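Local coordinates for lipoprotein NlpE (Escherichia coli, PDB 2Z4I) that takes part in copper homeostasis, activates the Cpx envelope stress pathway from the outer membrane, and is required for efficient adhesion of stationary-phase cells to hydrophobic surfaces, at residues A[131-143]-A[152-164]. The protein carries 1 engineered substitution. Sequence-based numbering, arbitrary orientation.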
loop_
_atom_site.group_PDB
_atom_site.type_symbol
_atom_site.label_atom_id
_atom_site.label_comp_id
_atom_site.label_asym_id
_atom_site.label_seq_id
_atom_site.Cartn_x
_atom_site.Cartn_y
_atom_site.Cartn_z
ATOM N N GLY A 131 25.893 -3.808 10.671
ATOM C CA GLY A 131 26.095 -3.623 12.094
ATOM C C GLY A 131 27.295 -4.370 12.624
ATOM O O GLY A 131 27.921 -5.143 11.889
HETATM N N MSE A 132 27.626 -4.128 13.891
HETATM C CA MSE A 132 28.740 -4.813 14.519
HETATM C C MSE A 132 28.169 -6.044 15.211
HETATM O O MSE A 132 27.491 -5.931 16.229
HETATM C CB MSE A 132 29.430 -3.903 15.541
HETATM C CG MSE A 132 30.103 -2.643 14.965
HETATM SE SE MSE A 132 31.369 -2.923 13.498
HETATM C CE MSE A 132 32.579 -4.172 14.321
ATOM N N TYR A 133 28.426 -7.218 14.642
ATOM C CA TYR A 133 27.926 -8.474 15.196
ATOM C C TYR A 133 28.876 -9.000 16.254
ATOM O O TYR A 133 30.094 -8.909 16.107
ATOM C CB TYR A 133 27.794 -9.525 14.095
ATOM C CG TYR A 133 27.242 -10.864 14.554
ATOM C CD1 TYR A 133 25.867 -11.074 14.662
ATOM C CD2 TYR A 133 28.096 -11.928 14.861
ATOM C CE1 TYR A 133 25.357 -12.306 15.058
ATOM C CE2 TYR A 133 27.592 -13.168 15.261
ATOM C CZ TYR A 133 26.221 -13.349 15.357
ATOM O OH TYR A 133 25.707 -14.569 15.748
ATOM N N PHE A 134 28.310 -9.564 17.315
ATOM C CA PHE A 134 29.101 -10.108 18.406
ATOM C C PHE A 134 28.402 -11.301 19.032
ATOM O O PHE A 134 27.265 -11.204 19.477
ATOM C CB PHE A 134 29.339 -9.037 19.467
ATOM C CG PHE A 134 30.075 -9.536 20.667
ATOM C CD1 PHE A 134 29.398 -9.806 21.853
ATOM C CD2 PHE A 134 31.448 -9.763 20.609
ATOM C CE1 PHE A 134 30.081 -10.296 22.974
ATOM C CE2 PHE A 134 32.142 -10.254 21.721
ATOM C CZ PHE A 134 31.457 -10.521 22.907
ATOM N N TYR A 135 29.091 -12.430 19.067
ATOM C CA TYR A 135 28.517 -13.630 19.640
ATOM C C TYR A 135 29.379 -14.159 20.776
ATOM O O TYR A 135 30.610 -14.106 20.714
ATOM C CB TYR A 135 28.381 -14.700 18.567
ATOM C CG TYR A 135 27.853 -16.008 19.095
ATOM C CD1 TYR A 135 26.539 -16.118 19.535
ATOM C CD2 TYR A 135 28.672 -17.133 19.166
ATOM C CE1 TYR A 135 26.054 -17.306 20.027
ATOM C CE2 TYR A 135 28.199 -18.329 19.661
ATOM C CZ TYR A 135 26.887 -18.410 20.089
ATOM O OH TYR A 135 26.397 -19.603 20.575
HETATM N N MSE A 136 28.729 -14.675 21.812
HETATM C CA MSE A 136 29.446 -15.218 22.954
HETATM C C MSE A 136 28.513 -15.862 23.959
HETATM O O MSE A 136 27.604 -15.208 24.474
HETATM C CB MSE A 136 30.238 -14.127 23.655
HETATM C CG MSE A 136 30.888 -14.611 24.930
HETATM SE SE MSE A 136 31.823 -13.214 25.861
HETATM C CE MSE A 136 30.305 -12.274 26.634
ATOM N N ALA A 137 28.757 -17.137 24.252
ATOM C CA ALA A 137 27.931 -17.871 25.196
ATOM C C ALA A 137 26.498 -17.891 24.681
ATOM O O ALA A 137 25.590 -17.338 25.306
ATOM C CB ALA A 137 27.987 -17.206 26.567
ATOM N N ASP A 138 26.307 -18.512 23.524
ATOM C CA ASP A 138 24.988 -18.616 22.913
ATOM C C ASP A 138 24.128 -17.349 22.879
ATOM O O ASP A 138 22.896 -17.418 22.917
ATOM C CB ASP A 138 24.214 -19.737 23.583
ATOM C CG ASP A 138 24.848 -21.073 23.349
ATOM O OD1 ASP A 138 25.965 -21.297 23.871
ATOM O OD2 ASP A 138 24.240 -21.895 22.627
ATOM N N ALA A 139 24.770 -16.194 22.799
ATOM C CA ALA A 139 24.030 -14.952 22.735
ATOM C C ALA A 139 24.627 -14.104 21.633
ATOM O O ALA A 139 25.792 -13.725 21.690
ATOM C CB ALA A 139 24.114 -14.220 24.055
ATOM N N ALA A 140 23.835 -13.816 20.615
ATOM C CA ALA A 140 24.323 -12.992 19.532
ATOM C C ALA A 140 23.679 -11.630 19.653
ATOM O O ALA A 140 22.496 -11.540 19.941
ATOM C CB ALA A 140 23.967 -13.610 18.201
ATOM N N THR A 141 24.469 -10.578 19.476
ATOM C CA THR A 141 23.954 -9.215 19.501
ATOM C C THR A 141 24.421 -8.555 18.214
ATOM O O THR A 141 25.372 -9.010 17.593
ATOM C CB THR A 141 24.464 -8.406 20.700
ATOM O OG1 THR A 141 25.854 -8.667 20.897
ATOM C CG2 THR A 141 23.698 -8.774 21.952
ATOM N N PHE A 142 23.743 -7.491 17.813
ATOM C CA PHE A 142 24.071 -6.783 16.583
ATOM C C PHE A 142 23.861 -5.304 16.829
ATOM O O PHE A 142 22.723 -4.839 16.956
ATOM C CB PHE A 142 23.144 -7.285 15.468
ATOM C CG PHE A 142 23.337 -6.620 14.126
ATOM C CD1 PHE A 142 22.717 -5.417 13.835
ATOM C CD2 PHE A 142 24.048 -7.257 13.118
ATOM C CE1 PHE A 142 22.786 -4.859 12.557
ATOM C CE2 PHE A 142 24.126 -6.707 11.834
ATOM C CZ PHE A 142 23.492 -5.507 11.552
ATOM N N THR A 143 24.961 -4.569 16.949
ATOM C CA THR A 143 24.862 -3.130 17.143
ATOM C C THR A 143 24.773 -2.552 15.732
ATOM O O THR A 143 25.720 -2.638 14.945
ATOM C CB THR A 143 26.078 -2.577 17.881
ATOM O OG1 THR A 143 26.135 -3.152 19.195
ATOM C CG2 THR A 143 25.967 -1.065 17.999
HETATM N N MSE A 152 19.113 -8.166 19.540
HETATM C CA MSE A 152 19.552 -9.551 19.653
HETATM C C MSE A 152 19.353 -10.245 18.306
HETATM O O MSE A 152 18.395 -9.959 17.584
HETATM C CB MSE A 152 18.741 -10.280 20.704
HETATM C CG MSE A 152 19.125 -9.969 22.122
HETATM SE SE MSE A 152 17.777 -10.704 23.281
HETATM C CE MSE A 152 16.788 -9.066 23.563
ATOM N N VAL A 153 20.247 -11.162 17.969
ATOM C CA VAL A 153 20.147 -11.857 16.701
ATOM C C VAL A 153 19.805 -13.318 16.947
ATOM O O VAL A 153 20.516 -14.018 17.657
ATOM C CB VAL A 153 21.476 -11.729 15.913
ATOM C CG1 VAL A 153 21.347 -12.361 14.551
ATOM C CG2 VAL A 153 21.840 -10.270 15.778
ATOM N N ALA A 154 18.699 -13.772 16.370
ATOM C CA ALA A 154 18.270 -15.155 16.538
ATOM C C ALA A 154 19.455 -16.081 16.301
ATOM O O ALA A 154 20.182 -15.918 15.320
ATOM C CB ALA A 154 17.144 -15.484 15.557
ATOM N N ASN A 155 19.655 -17.041 17.202
ATOM C CA ASN A 155 20.758 -17.977 17.053
ATOM C C ASN A 155 20.724 -18.622 15.698
ATOM O O ASN A 155 19.662 -19.004 15.223
ATOM C CB ASN A 155 20.698 -19.070 18.109
ATOM C CG ASN A 155 21.197 -18.604 19.431
ATOM O OD1 ASN A 155 20.626 -17.695 20.032
ATOM N ND2 ASN A 155 22.281 -19.204 19.894
ATOM N N ASN A 156 21.895 -18.734 15.086
ATOM C CA ASN A 156 22.041 -19.362 13.783
ATOM C C ASN A 156 23.458 -19.909 13.687
ATOM O O ASN A 156 24.420 -19.165 13.511
ATOM C CB ASN A 156 21.798 -18.357 12.673
ATOM C CG ASN A 156 21.878 -18.984 11.318
ATOM O OD1 ASN A 156 22.960 -19.279 10.823
ATOM N ND2 ASN A 156 20.729 -19.219 10.712
ATOM N N ALA A 157 23.568 -21.223 13.826
ATOM C CA ALA A 157 24.844 -21.921 13.798
ATOM C C ALA A 157 25.851 -21.358 12.815
ATOM O O ALA A 157 26.892 -20.834 13.210
ATOM C CB ALA A 157 24.609 -23.379 13.498
ATOM N N GLU A 158 25.530 -21.471 11.531
ATOM C CA GLU A 158 26.419 -21.001 10.481
ATOM C C GLU A 158 26.888 -19.569 10.655
ATOM O O GLU A 158 28.080 -19.282 10.513
ATOM C CB GLU A 158 25.765 -21.154 9.112
ATOM C CG GLU A 158 26.781 -21.142 7.991
ATOM C CD GLU A 158 28.087 -21.838 8.396
ATOM O OE1 GLU A 158 28.884 -21.218 9.140
ATOM O OE2 GLU A 158 28.310 -23.006 7.985
ATOM N N LEU A 159 25.963 -18.665 10.956
ATOM C CA LEU A 159 26.354 -17.282 11.145
ATOM C C LEU A 159 27.420 -17.210 12.243
ATOM O O LEU A 159 28.490 -16.648 12.042
ATOM C CB LEU A 159 25.140 -16.446 11.526
ATOM C CG LEU A 159 25.325 -14.934 11.423
ATOM C CD1 LEU A 159 25.560 -14.547 9.975
ATOM C CD2 LEU A 159 24.085 -14.229 11.955
ATOM N N GLU A 160 27.134 -17.813 13.392
ATOM C CA GLU A 160 28.059 -17.807 14.519
ATOM C C GLU A 160 29.401 -18.432 14.174
ATOM O O GLU A 160 30.445 -17.989 14.664
ATOM C CB GLU A 160 27.432 -18.539 15.702
ATOM C CG GLU A 160 26.208 -17.835 16.261
ATOM C CD GLU A 160 25.114 -18.805 16.654
ATOM O OE1 GLU A 160 24.023 -18.344 17.041
ATOM O OE2 GLU A 160 25.343 -20.028 16.571
ATOM N N ARG A 161 29.383 -19.467 13.344
ATOM C CA ARG A 161 30.629 -20.106 12.944
ATOM C C ARG A 161 31.442 -19.049 12.191
ATOM O O ARG A 161 32.550 -18.685 12.593
ATOM C CB ARG A 161 30.361 -21.295 12.014
ATOM C CG ARG A 161 29.464 -22.403 12.574
ATOM C CD ARG A 161 29.715 -23.714 11.817
ATOM N NE ARG A 161 28.518 -24.537 11.598
ATOM C CZ ARG A 161 27.864 -25.216 12.541
ATOM N NH1 ARG A 161 28.270 -25.184 13.807
ATOM N NH2 ARG A 161 26.806 -25.953 12.205
ATOM N N SER A 162 30.855 -18.553 11.106
ATOM C CA SER A 162 31.466 -17.539 10.258
ATOM C C SER A 162 32.021 -16.378 11.065
ATOM O O SER A 162 33.143 -15.939 10.838
ATOM C CB SER A 162 30.437 -17.028 9.254
ATOM O OG SER A 162 29.879 -18.108 8.520
ATOM N N TYR A 163 31.237 -15.873 12.007
ATOM C CA TYR A 163 31.699 -14.765 12.835
ATOM C C TYR A 163 33.032 -15.131 13.474
ATOM O O TYR A 163 34.025 -14.423 13.322
ATOM C CB TYR A 163 30.678 -14.444 13.935
ATOM C CG TYR A 163 31.241 -13.664 15.110
ATOM C CD1 TYR A 163 31.897 -12.450 14.917
ATOM C CD2 TYR A 163 31.108 -14.138 16.417
ATOM C CE1 TYR A 163 32.411 -11.722 15.991
ATOM C CE2 TYR A 163 31.618 -13.421 17.505
ATOM C CZ TYR A 163 32.273 -12.209 17.286
ATOM O OH TYR A 163 32.808 -11.487 18.345
ATOM N N LEU A 164 33.039 -16.250 14.189
ATOM C CA LEU A 164 34.230 -16.720 14.881
ATOM C C LEU A 164 35.404 -16.834 13.922
ATOM O O LEU A 164 36.503 -16.351 14.211
ATOM C CB LEU A 164 33.942 -18.075 15.521
ATOM C CG LEU A 164 32.878 -18.056 16.616
ATOM C CD1 LEU A 164 32.451 -19.466 16.942
ATOM C CD2 LEU A 164 33.425 -17.353 17.845
HETATM O O HOH W 1 22.914 -15.724 15.537
HETATM O O HOH W 2 21.360 -14.914 20.109
#
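Tyr133 presents the edge of its ring to the face of Tyr163, a T-shaped pair with planes 78° apart. The two ring centroids are separated by 5.2 Å. With CG anti to the backbone N, the Tyr133 ring also reaches Leu159 of the helix, whose CD2 lies 3.9 Å from Tyr133 CE1, and Val153, whose CB sits at the ring edge. Two residues along the strand, Tyr135 lies over Glu160: CG of the glutamate stands 3.6 Å from the ring centroid, a CH-pi contact. That carbon is only 6° off the ring normal. Glu160 bends at chi2, which lays its carboxylate along the same face, stacked on the ring at 16° between planes. An alanine in place of Tyr135 would probably leave Glu160 CG and the carboxylate plane without the ring that covers them, opening a gap at this side of the helix.

The helix packs across one side of the curled antiparallel sheet of the C-terminal OB domain: strand 131-135 and helix 157-164 run nearly crosswise, with axes 8.9 Å apart at closest approach. Next to the non-hydrogen-bonded pair Thr141-Met152, the antiparallel pairing is carried on by Ala140 O, which accepts from Val153 N (3.0 Å) in a nearly straight bond.

One water accepts from Tyr133 OH and donates to Ala154 O and Glu160 OE1, tying the buried phenol to the turn before the helix; a second joins Ala140 N to Val153 O and Asn155 OD1. Glu160 OE1 also takes Asn156 N at 2.9 Å, while Asn156, as N-cap, receives Leu159 N on a lone pair of OD1. Beyond the two segments, Tyr163 OH is hydrogen-bonded to Lys172 O, and Phe205 packs against Leu159 and Tyr163.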